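Local coordinates for putative molybdenum carrier protein (Syntrophus aciditrophicus SB, PDB 3IMK), which is of unknown function but may carry molybdenum and, as a member of the SLOG clan, may bind a nucleotide-like ligand, at residues D25-I28 with P33-G36; G46-E51 with L55-T60; D75-I80 with A90-F95; D115-I120 with L153-A158; A135-R138 with E144-Q147. All coordinates share one frame; numbering follows the deposited sequence.

Contact 1 (D25-I28 with P33-G36); sequences DFAI and PYGG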
# COMPACT_ATOMS: atom_id res chain seq x y z
N ASP A 25 -1.87 3.49 9.24
CA ASP A 25 -1.79 4.56 10.22
C ASP A 25 -2.28 5.85 9.58
O ASP A 25 -2.98 6.66 10.22
CB ASP A 25 -0.36 4.70 10.75
CG ASP A 25 0.04 3.58 11.67
OD1 ASP A 25 -0.86 2.89 12.20
OD2 ASP A 25 1.26 3.42 11.93
N PHE A 26 -1.97 6.04 8.30
CA PHE A 26 -2.43 7.21 7.56
C PHE A 26 -3.95 7.18 7.47
O PHE A 26 -4.63 8.17 7.71
CB PHE A 26 -1.85 7.24 6.15
CG PHE A 26 -2.30 8.44 5.35
CD1 PHE A 26 -1.67 9.66 5.56
CD2 PHE A 26 -3.38 8.36 4.52
CE1 PHE A 26 -2.11 10.80 4.90
CE2 PHE A 26 -3.84 9.52 3.85
CZ PHE A 26 -3.18 10.73 4.08
N ALA A 27 -4.49 6.02 7.06
CA ALA A 27 -5.96 5.89 6.93
C ALA A 27 -6.62 6.24 8.26
O ALA A 27 -7.60 6.99 8.31
CB ALA A 27 -6.36 4.48 6.47
N ILE A 28 -6.13 5.66 9.34
CA ILE A 28 -6.69 5.91 10.68
C ILE A 28 -6.64 7.42 11.05
O ILE A 28 -7.65 8.00 11.45
CB ILE A 28 -5.98 5.04 11.72
CG1 ILE A 28 -6.36 3.55 11.50
CG2 ILE A 28 -6.37 5.45 13.19
CD1 ILE A 28 -5.49 2.53 12.19
N PRO A 33 -11.74 4.76 5.69
CA PRO A 33 -11.93 3.33 5.96
C PRO A 33 -10.72 2.53 5.51
O PRO A 33 -10.07 2.87 4.52
CB PRO A 33 -13.16 2.98 5.12
CG PRO A 33 -13.92 4.31 5.09
CD PRO A 33 -12.86 5.31 4.88
N TYR A 34 -10.44 1.45 6.23
CA TYR A 34 -9.30 0.62 5.88
C TYR A 34 -9.59 -0.84 6.15
O TYR A 34 -10.60 -1.21 6.79
CB TYR A 34 -8.04 1.08 6.64
CG TYR A 34 -8.07 0.71 8.07
CD1 TYR A 34 -7.60 -0.52 8.52
CD2 TYR A 34 -8.61 1.56 9.03
CE1 TYR A 34 -7.68 -0.87 9.88
CE2 TYR A 34 -8.69 1.23 10.35
CZ TYR A 34 -8.25 -0.01 10.78
OH TYR A 34 -8.34 -0.39 12.13
N GLY A 35 -8.70 -1.69 5.62
CA GLY A 35 -8.74 -3.11 5.85
C GLY A 35 -7.49 -3.75 5.29
O GLY A 35 -6.48 -3.10 5.08
N GLY A 36 -7.60 -5.05 5.02
CA GLY A 36 -6.49 -5.77 4.41
C GLY A 36 -6.41 -7.19 4.90
O GLY A 36 -6.80 -7.53 6.02
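Y34, the residue that meets A27 and I28, is held at its far end. Its OH takes a hydrogen bond from the backbone N of Q54. At the near end CG sits between the backbone N and the carbonyl carbon, with chi1 at 73°. This stands the ring up beside helix 19-29. The I28 side chain lies obliquely against the ring. I28 CG1 comes to 3.5 Å from Y34 CE2. I28 CD1 carries the contact on toward the phenol end, 4.0 Å from Y34 CZ. Lower down, the A27 methyl points at the strand, and A27 CB lies 3.8 Å from Y34 CB. A27 also packs on I11 of the neighbouring strand 10-12. No hydrogen bond joins the two segments, so the meeting rests on carbon contacts. With alanine for Y34, one flank of I28 is likely to lose its cover and the N of Q54 its acceptor. The helix here follows strand 10-12 and leads into strand 34-38. The arrangement is that of a beta-alpha-beta crossover in a Rossmann-like sheet.

Contact 2 (G46-E51 with L55-T60); sequences GGRVPE and LQEMPT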
# COMPACT_ATOMS: atom_id res chain seq x y z
N GLY A 46 8.39 -8.04 13.60
CA GLY A 46 8.09 -7.31 14.86
C GLY A 46 6.89 -7.80 15.65
O GLY A 46 6.56 -7.22 16.70
N GLY A 47 6.28 -8.91 15.25
CA GLY A 47 5.24 -9.58 15.99
C GLY A 47 3.84 -9.38 15.46
O GLY A 47 3.62 -8.67 14.48
N ARG A 48 2.91 -10.07 16.09
CA ARG A 48 1.49 -10.09 15.76
C ARG A 48 1.01 -8.64 15.46
O ARG A 48 1.23 -7.74 16.26
CB ARG A 48 0.72 -10.69 16.95
CG ARG A 48 -0.75 -10.95 16.71
CD ARG A 48 -1.40 -11.55 17.94
NE ARG A 48 -2.85 -11.65 17.80
CZ ARG A 48 -3.48 -12.66 17.22
NH1 ARG A 48 -2.80 -13.69 16.72
NH2 ARG A 48 -4.82 -12.67 17.16
N VAL A 49 0.37 -8.42 14.33
CA VAL A 49 -0.12 -7.06 14.02
C VAL A 49 -1.07 -6.66 15.16
O VAL A 49 -2.01 -7.40 15.47
CB VAL A 49 -0.88 -6.99 12.65
CG1 VAL A 49 -1.41 -5.57 12.43
CG2 VAL A 49 0.01 -7.44 11.46
N PRO A 50 -0.84 -5.49 15.79
CA PRO A 50 -1.65 -5.12 16.96
C PRO A 50 -3.16 -5.21 16.71
O PRO A 50 -3.64 -4.93 15.62
CB PRO A 50 -1.20 -3.70 17.26
CG PRO A 50 0.22 -3.68 16.83
CD PRO A 50 0.25 -4.54 15.57
N GLU A 51 -3.89 -5.60 17.74
CA GLU A 51 -5.31 -5.85 17.60
C GLU A 51 -6.14 -4.59 17.30
O GLU A 51 -7.28 -4.70 16.87
CB GLU A 51 -5.83 -6.55 18.85
CG GLU A 51 -5.19 -7.93 19.03
CD GLU A 51 -5.79 -9.06 18.15
OE1 GLU A 51 -6.52 -8.80 17.15
OE2 GLU A 51 -5.50 -10.24 18.48
N LEU A 55 -8.33 -6.06 10.68
CA LEU A 55 -7.82 -6.75 9.47
C LEU A 55 -8.36 -8.14 9.38
O LEU A 55 -8.95 -8.64 10.35
CB LEU A 55 -6.29 -6.76 9.46
CG LEU A 55 -5.66 -5.36 9.59
CD1 LEU A 55 -4.21 -5.46 9.86
CD2 LEU A 55 -5.81 -4.56 8.29
N GLN A 56 -8.17 -8.79 8.23
CA GLN A 56 -8.78 -10.11 8.01
C GLN A 56 -7.69 -11.15 7.78
O GLN A 56 -6.79 -10.97 6.96
CB GLN A 56 -9.67 -10.00 6.76
CG GLN A 56 -10.84 -8.92 6.87
CD GLN A 56 -10.45 -7.37 6.82
OE1 GLN A 56 -9.80 -6.90 5.89
NE2 GLN A 56 -10.93 -6.60 7.81
N GLU A 57 -7.76 -12.28 8.51
CA GLU A 57 -6.78 -13.33 8.38
C GLU A 57 -7.06 -14.26 7.18
O GLU A 57 -8.21 -14.67 6.97
CB GLU A 57 -6.68 -14.17 9.67
CG GLU A 57 -6.04 -13.45 10.82
CD GLU A 57 -5.99 -14.32 12.08
OE1 GLU A 57 -5.59 -15.50 12.00
OE2 GLU A 57 -6.34 -13.80 13.16
N MSE A 58 -5.97 -14.62 6.50
CA MSE A 58 -5.98 -15.65 5.44
C MSE A 58 -5.99 -17.05 6.07
O MSE A 58 -5.72 -17.21 7.27
CB MSE A 58 -4.76 -15.52 4.55
CG MSE A 58 -4.70 -14.23 3.77
SE MSE A 58 -6.05 -14.33 2.26
CE MSE A 58 -5.12 -15.61 1.10
N PRO A 59 -6.30 -18.07 5.28
CA PRO A 59 -6.32 -19.44 5.81
C PRO A 59 -4.98 -20.03 6.23
O PRO A 59 -4.95 -20.98 7.02
CB PRO A 59 -6.88 -20.27 4.65
CG PRO A 59 -7.44 -19.33 3.66
CD PRO A 59 -6.80 -17.99 3.88
N THR A 60 -3.89 -19.52 5.69
CA THR A 60 -2.56 -20.00 6.04
C THR A 60 -1.65 -18.84 6.39
O THR A 60 -1.98 -17.69 6.13
CB THR A 60 -1.86 -20.89 4.92
OG1 THR A 60 -1.31 -20.06 3.88
CG2 THR A 60 -2.86 -21.85 4.32
O HOH W 1 -5.66 -14.94 15.42
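The loop before the edge strand 56-57 folds back on that strand, bringing V49 to L55 and R48 near E57. The inner part is apolar. V49 CG1 meets L55 CD1 at 3.8 Å, and the two side chains cross at about a right angle. A chi1 of 178° swings CG1 of V49 opposite the backbone N, and this branch does the touching. V49 also packs on R21 and L55 on L24, both of helix 19-29. The outer part is charged. R48 grips E51 side-on, with both bonds going to OE2. R48 NH2 gives the shorter bond to E51 OE2, 2.8 Å, and R48 NE the longer one to the same oxygen, 3.1 Å. Both come from one face of the carboxylate, while E51 OE2 lies in the guanidinium plane. R48 does not bond E57 directly. A water takes a bond from R48 NH2 at 3.0 Å and gives one to E57 OE2 at 2.6 Å. E57 OE1 is bonded to the N of G41. Further along, the selenomethionine M58 and P59 line the pocket of a bound polyether. This is the border of a parallel sheet, where a loop leans on the start of the edge strand through one apolar pair and a water-bridged charged rim.

Contact 3 (D75-I80 with A90-F95); sequences DGTLII and ALTEFF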
# COMPACT_ATOMS: atom_id res chain seq x y z
N ASP A 75 -8.96 -1.99 -6.15
CA ASP A 75 -9.07 -1.45 -7.49
C ASP A 75 -7.71 -1.22 -8.17
O ASP A 75 -7.64 -1.23 -9.41
CB ASP A 75 -9.81 -0.13 -7.46
CG ASP A 75 -11.25 -0.26 -7.06
OD1 ASP A 75 -11.89 -1.32 -7.31
OD2 ASP A 75 -11.78 0.72 -6.47
N GLY A 76 -6.67 -1.03 -7.38
CA GLY A 76 -5.34 -0.82 -7.87
C GLY A 76 -4.37 -0.92 -6.73
O GLY A 76 -4.75 -0.81 -5.58
N THR A 77 -3.08 -1.02 -7.06
CA THR A 77 -1.99 -1.15 -6.10
C THR A 77 -0.90 -0.09 -6.34
O THR A 77 -0.36 0.04 -7.44
CB THR A 77 -1.38 -2.58 -6.16
OG1 THR A 77 -2.36 -3.56 -5.76
CG2 THR A 77 -0.18 -2.72 -5.25
N LEU A 78 -0.63 0.64 -5.27
CA LEU A 78 0.43 1.63 -5.22
C LEU A 78 1.59 0.96 -4.47
O LEU A 78 1.38 0.52 -3.34
CB LEU A 78 -0.02 2.87 -4.46
CG LEU A 78 1.04 3.92 -4.10
CD1 LEU A 78 1.71 4.50 -5.37
CD2 LEU A 78 0.40 5.05 -3.29
N ILE A 79 2.79 0.90 -5.07
CA ILE A 79 3.98 0.28 -4.45
C ILE A 79 4.99 1.42 -4.22
O ILE A 79 5.34 2.12 -5.15
CB ILE A 79 4.63 -0.84 -5.31
CG1 ILE A 79 3.55 -1.85 -5.78
CG2 ILE A 79 5.70 -1.53 -4.46
CD1 ILE A 79 4.04 -2.94 -6.73
N ILE A 80 5.43 1.60 -2.99
CA ILE A 80 6.35 2.66 -2.62
C ILE A 80 7.68 2.03 -2.16
O ILE A 80 7.68 1.17 -1.29
CB ILE A 80 5.74 3.53 -1.49
CG1 ILE A 80 4.33 3.99 -1.86
CG2 ILE A 80 6.69 4.72 -1.21
CD1 ILE A 80 3.50 4.55 -0.67
N ALA A 90 8.42 -6.72 -5.26
CA ALA A 90 8.51 -7.12 -6.66
C ALA A 90 7.40 -8.14 -7.00
O ALA A 90 6.85 -8.11 -8.10
CB ALA A 90 9.89 -7.70 -6.99
N LEU A 91 7.11 -9.03 -6.06
CA LEU A 91 6.04 -10.04 -6.22
C LEU A 91 4.70 -9.33 -6.33
O LEU A 91 3.85 -9.73 -7.13
CB LEU A 91 5.99 -10.98 -5.02
CG LEU A 91 5.02 -12.15 -5.13
CD1 LEU A 91 5.34 -13.05 -6.34
CD2 LEU A 91 5.01 -12.93 -3.80
N THR A 92 4.50 -8.29 -5.52
CA THR A 92 3.25 -7.51 -5.59
C THR A 92 3.02 -7.03 -7.03
O THR A 92 1.94 -7.14 -7.56
CB THR A 92 3.28 -6.31 -4.61
OG1 THR A 92 3.47 -6.78 -3.28
CG2 THR A 92 2.04 -5.45 -4.70
N GLU A 93 4.06 -6.41 -7.59
CA GLU A 93 4.02 -5.88 -8.95
C GLU A 93 3.73 -7.00 -9.97
O GLU A 93 2.95 -6.82 -10.90
CB GLU A 93 5.35 -5.15 -9.26
CG GLU A 93 5.37 -4.50 -10.62
CD GLU A 93 6.69 -3.77 -10.89
OE1 GLU A 93 7.71 -4.47 -10.89
OE2 GLU A 93 6.64 -2.54 -11.08
N PHE A 94 4.39 -8.14 -9.80
CA PHE A 94 4.16 -9.31 -10.65
C PHE A 94 2.68 -9.70 -10.59
O PHE A 94 2.06 -9.95 -11.65
CB PHE A 94 5.05 -10.49 -10.20
CG PHE A 94 4.73 -11.81 -10.87
CD1 PHE A 94 5.22 -12.07 -12.12
CD2 PHE A 94 3.91 -12.74 -10.26
CE1 PHE A 94 4.93 -13.27 -12.77
CE2 PHE A 94 3.61 -13.92 -10.90
CZ PHE A 94 4.13 -14.17 -12.15
N PHE A 95 2.10 -9.81 -9.40
CA PHE A 95 0.69 -10.21 -9.29
C PHE A 95 -0.23 -9.17 -9.96
O PHE A 95 -1.19 -9.53 -10.66
CB PHE A 95 0.25 -10.38 -7.83
CG PHE A 95 0.79 -11.61 -7.12
CD1 PHE A 95 0.75 -12.86 -7.71
CD2 PHE A 95 1.27 -11.51 -5.81
CE1 PHE A 95 1.22 -13.99 -7.02
CE2 PHE A 95 1.71 -12.62 -5.15
CZ PHE A 95 1.70 -13.83 -5.74
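T77 and I79 of strand 76-81 press against T92 and E93 of helix 87-98. The strand segment and helix segment run nearly antiparallel, at 155°, with 9.5 Å between their axes. The tight part is formed by T77, I79 and T92, all buried. T77 CG2 meets T92 CG2 at 3.6 Å, methyl to methyl. I79 reaches further. Its CG1 is anti to the carbonyl carbon (chi1 -49°), and the chain then extends to put CD1 against the helix backbone. I79 CD1 lies 3.6 Å from E93 N. The same methyl is 3.8 Å from T92 CG2, where the two side chains slide past each other in opposite directions.

The margin at E93 is looser. This residue is partly exposed, and of its side chain CB alone holds on. I79 and E93 cross at about a right angle there, and I79 CD1 touches E93 CB at 3.6 Å. Beyond CB the E93 chain is extended, and the side chain also packs on L85 and H105. L91 and F94 point away from the strand, and F94 is exposed.

The threonine hydroxyls do not bond across the contact. T77 OG1 takes a hydrogen bond from N133 ND2, and T92 OG1 bonds to the carbonyl O of G88 one turn back. Both polar atoms are thus satisfied away from the partner segment, and both methyls are turned to it. The chemistry is therefore hydrophobic: this helix lies on its own strand of the beta-alpha-beta unit through van der Waals contacts, with no hydrogen bond between the segments.

Contact 4 (D115-I120 with L153-A158); sequences DAATLI and LEVFLA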
# COMPACT_ATOMS: atom_id res chain seq x y z
N ASP A 115 6.22 15.54 -6.33
CA ASP A 115 5.95 15.17 -7.74
C ASP A 115 5.26 13.79 -7.82
O ASP A 115 4.37 13.55 -8.64
CB ASP A 115 7.25 15.25 -8.54
CG ASP A 115 7.86 16.69 -8.55
OD1 ASP A 115 7.11 17.64 -8.42
OD2 ASP A 115 9.03 16.81 -8.80
N ALA A 116 5.69 12.89 -6.95
CA ALA A 116 5.04 11.59 -6.85
C ALA A 116 3.55 11.73 -6.54
O ALA A 116 2.73 10.98 -7.06
CB ALA A 116 5.71 10.69 -5.79
N ALA A 117 3.21 12.63 -5.61
CA ALA A 117 1.80 12.84 -5.25
C ALA A 117 0.98 13.22 -6.48
O ALA A 117 -0.14 12.75 -6.66
CB ALA A 117 1.68 13.91 -4.15
N THR A 118 1.56 14.07 -7.33
CA THR A 118 0.90 14.44 -8.61
C THR A 118 0.65 13.22 -9.48
O THR A 118 -0.46 13.02 -10.03
CB THR A 118 1.69 15.47 -9.34
OG1 THR A 118 1.71 16.65 -8.53
CG2 THR A 118 1.10 15.82 -10.75
N LEU A 119 1.67 12.38 -9.63
CA LEU A 119 1.51 11.14 -10.39
C LEU A 119 0.42 10.23 -9.82
O LEU A 119 -0.33 9.59 -10.58
CB LEU A 119 2.83 10.36 -10.52
CG LEU A 119 3.72 10.65 -11.72
CD1 LEU A 119 3.84 12.08 -12.16
CD2 LEU A 119 5.10 9.98 -11.56
N ILE A 120 0.39 10.06 -8.50
CA ILE A 120 -0.61 9.22 -7.87
C ILE A 120 -2.02 9.79 -8.11
O ILE A 120 -2.98 9.06 -8.34
CB ILE A 120 -0.32 9.03 -6.34
CG1 ILE A 120 1.07 8.41 -6.10
CG2 ILE A 120 -1.44 8.16 -5.69
CD1 ILE A 120 1.56 8.50 -4.65
N LEU A 153 1.72 10.17 1.41
CA LEU A 153 0.26 10.14 1.49
C LEU A 153 -0.30 11.47 1.98
O LEU A 153 -1.39 11.90 1.54
CB LEU A 153 -0.20 8.94 2.33
CG LEU A 153 0.09 7.57 1.72
CD1 LEU A 153 -0.29 6.44 2.72
CD2 LEU A 153 -0.56 7.37 0.38
N GLU A 154 0.42 12.12 2.88
CA GLU A 154 -0.00 13.44 3.33
C GLU A 154 -0.09 14.44 2.19
O GLU A 154 -1.02 15.24 2.12
CB GLU A 154 0.87 13.95 4.46
CG GLU A 154 0.61 13.18 5.77
CD GLU A 154 -0.69 13.61 6.56
OE1 GLU A 154 -1.24 14.72 6.31
OE2 GLU A 154 -1.09 12.82 7.47
N VAL A 155 0.89 14.42 1.29
CA VAL A 155 0.84 15.36 0.15
C VAL A 155 -0.26 14.95 -0.82
O VAL A 155 -1.00 15.81 -1.32
CB VAL A 155 2.22 15.48 -0.59
CG1 VAL A 155 2.11 16.42 -1.80
CG2 VAL A 155 3.33 15.92 0.40
N PHE A 156 -0.40 13.64 -1.05
CA PHE A 156 -1.44 13.12 -1.93
C PHE A 156 -2.87 13.42 -1.46
O PHE A 156 -3.69 13.85 -2.27
CB PHE A 156 -1.18 11.60 -2.16
CG PHE A 156 -2.30 10.86 -2.85
CD1 PHE A 156 -2.88 11.36 -4.01
CD2 PHE A 156 -2.73 9.65 -2.36
CE1 PHE A 156 -3.94 10.68 -4.60
CE2 PHE A 156 -3.76 8.95 -2.97
CZ PHE A 156 -4.36 9.47 -4.10
N LEU A 157 -3.15 13.19 -0.17
CA LEU A 157 -4.57 13.21 0.36
C LEU A 157 -4.85 14.14 1.53
O LEU A 157 -6.01 14.23 1.98
CB LEU A 157 -4.98 11.83 0.83
CG LEU A 157 -5.19 10.80 -0.26
CD1 LEU A 157 -5.40 9.42 0.37
CD2 LEU A 157 -6.35 11.23 -1.19
N ALA A 158 -3.83 14.81 2.04
CA ALA A 158 -3.99 15.80 3.10
C ALA A 158 -3.49 17.15 2.59
O ALA A 158 -3.58 17.45 1.39
CB ALA A 158 -3.22 15.35 4.34
OXT ALA A 158 -2.97 17.98 3.36
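A117 and I120 of helix 113-126 fit against V155 and F156 of the C-terminal helix 145-157, a helix pair of the Rossmann-like fold. The segment axes cross at -50° and come within 8.5 Å. The small bump is A117. Its methyl fits into the shallow hollow between V155 and the backbone of F156. A117 CB is 3.5 Å from V155 CG1, which is tight for two carbons. It is also 3.7 Å from F156 N. With only a methyl between them the backbones come close, and A117 CA lies 4.6 Å from F156 CA. The second bump is I120, which sits against the broad ring of F156. A chi1 of 169° sends that ring out on the side opposite its own backbone N, beside helix 113-126. The ring is sandwiched, with I120 over one face and L157 CG over the opposite face, nearer the rim. I120 packs further on L104 of the sheet, and F156 on P6. Cutting F156 back to an alanine is likely to open a gap between I120 and L157 and leave the I120 methyl without its ring. That methyl makes a CH-pi contact: I120 CG2 stands 3.5 Å from the centroid of the F156 ring, 9° off the ring normal.

Contact 5 (A135-R138 with E144-Q147); sequences AGPR and EIYQ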
# COMPACT_ATOMS: atom_id res chain seq x y z
N ALA A 135 1.49 -1.01 -0.84
CA ALA A 135 2.51 -2.01 -0.57
C ALA A 135 3.89 -1.42 -0.62
O ALA A 135 4.14 -0.38 -1.20
CB ALA A 135 2.38 -3.16 -1.63
N GLY A 136 4.84 -2.16 -0.06
CA GLY A 136 6.24 -1.78 -0.13
C GLY A 136 7.06 -2.53 0.91
O GLY A 136 6.54 -3.42 1.62
N PRO A 137 8.36 -2.24 0.96
CA PRO A 137 9.24 -3.05 1.84
C PRO A 137 8.94 -2.95 3.35
O PRO A 137 8.32 -1.98 3.83
CB PRO A 137 10.64 -2.48 1.60
CG PRO A 137 10.53 -1.71 0.34
CD PRO A 137 9.10 -1.29 0.12
N ARG A 138 9.31 -4.00 4.07
CA ARG A 138 9.22 -4.01 5.53
C ARG A 138 10.25 -3.06 6.11
O ARG A 138 11.29 -2.75 5.47
CB ARG A 138 9.39 -5.42 6.06
CG ARG A 138 10.81 -6.02 5.85
CD ARG A 138 10.81 -7.45 6.29
NE ARG A 138 11.93 -8.27 5.79
CZ ARG A 138 13.12 -8.36 6.35
NH1 ARG A 138 13.40 -7.73 7.47
NH2 ARG A 138 14.04 -9.15 5.82
N GLU A 144 13.62 4.02 6.37
CA GLU A 144 13.00 5.28 5.99
C GLU A 144 11.64 5.07 5.33
O GLU A 144 10.94 6.07 5.05
CB GLU A 144 13.89 6.09 5.03
CG GLU A 144 15.22 6.56 5.64
CD GLU A 144 16.12 7.37 4.68
OE1 GLU A 144 15.96 7.25 3.44
OE2 GLU A 144 16.99 8.11 5.18
N ILE A 145 11.24 3.84 5.03
CA ILE A 145 10.02 3.67 4.23
C ILE A 145 8.71 4.02 4.95
O ILE A 145 7.80 4.54 4.33
CB ILE A 145 9.96 2.27 3.56
CG1 ILE A 145 8.96 2.29 2.40
CG2 ILE A 145 9.59 1.18 4.59
CD1 ILE A 145 9.30 3.20 1.30
N TYR A 146 8.64 3.79 6.26
CA TYR A 146 7.41 4.10 7.00
C TYR A 146 7.13 5.60 6.91
O TYR A 146 6.06 6.03 6.50
CB TYR A 146 7.54 3.66 8.48
CG TYR A 146 6.34 4.09 9.30
CD1 TYR A 146 6.29 5.33 9.90
CD2 TYR A 146 5.25 3.23 9.46
CE1 TYR A 146 5.18 5.74 10.61
CE2 TYR A 146 4.14 3.62 10.14
CZ TYR A 146 4.12 4.88 10.75
OH TYR A 146 3.00 5.29 11.45
N GLN A 147 8.11 6.41 7.29
CA GLN A 147 7.86 7.86 7.31
C GLN A 147 7.74 8.45 5.90
O GLN A 147 7.00 9.40 5.69
CB GLN A 147 8.93 8.62 8.09
CG GLN A 147 8.53 10.07 8.42
CD GLN A 147 7.24 10.16 9.23
OE1 GLN A 147 7.10 9.44 10.24
NE2 GLN A 147 6.28 10.98 8.80
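I145, in the first turn of helix 145-157, meets P137 and R138 of the loop that leaves strand 131-135. Its CB points toward that loop and splits into two branches. CG2 takes the place between the backbone N and the carbonyl carbon. From there it faces the loop backbone, 3.5 Å from P137 O. The next carbonyl is further off, with R138 O at 4.4 Å from the same I145 CG2. The other branch, CG1, is carried across from the backbone N by a chi1 of -161° and lies beside the proline ring, with I145 CG1 4.2 Å from P137 CD. The chain then turns at CG1 (chi2 62°). Its tip, CD1, ends near the carbonyl O of I80, near the end of strand 76-81. I145 also packs on H82.

The loop has a shape of its own. G136 has backbone angles that call for glycine, and a CB there would clash with P137 CD. P137 makes a backbone bond with A19 and its ring rests on S89. The CB of R138 points away from the helix; its NH1 forms a salt bridge with E45. G136 O is hydrogen-bonded to a glycerol, probably from the crystallisation liquor.

No hydrogen bond joins the two segments. The isoleucine offers only carbon, even to the carbonyl of P137. The contact is therefore a soft van der Waals one, and the loop's position probably depends more on its glycine and proline and on its bonds to other parts of the fold.

From the N terminus the five contacts begin in series. Contact 1 closes the turn between helix 19-29 and strand 34-38. Contact 2 closes the next loop, at the edge strand, and G36 O with Q56 N joins the two. Contact 3 lays helix 87-98 on strand 76-81 in the other half of the sheet. Contact 4 spans the longest loop, bringing helix 113-126 to the C-terminal helix. Contact 5 is nested inside that loop and shares helix 145-157 with it. This helix ties the halves together: F26 packs on L153 and L157, and D25 bonds Y146. A135 pairs with L78 and I80, linking contacts 3 and 5.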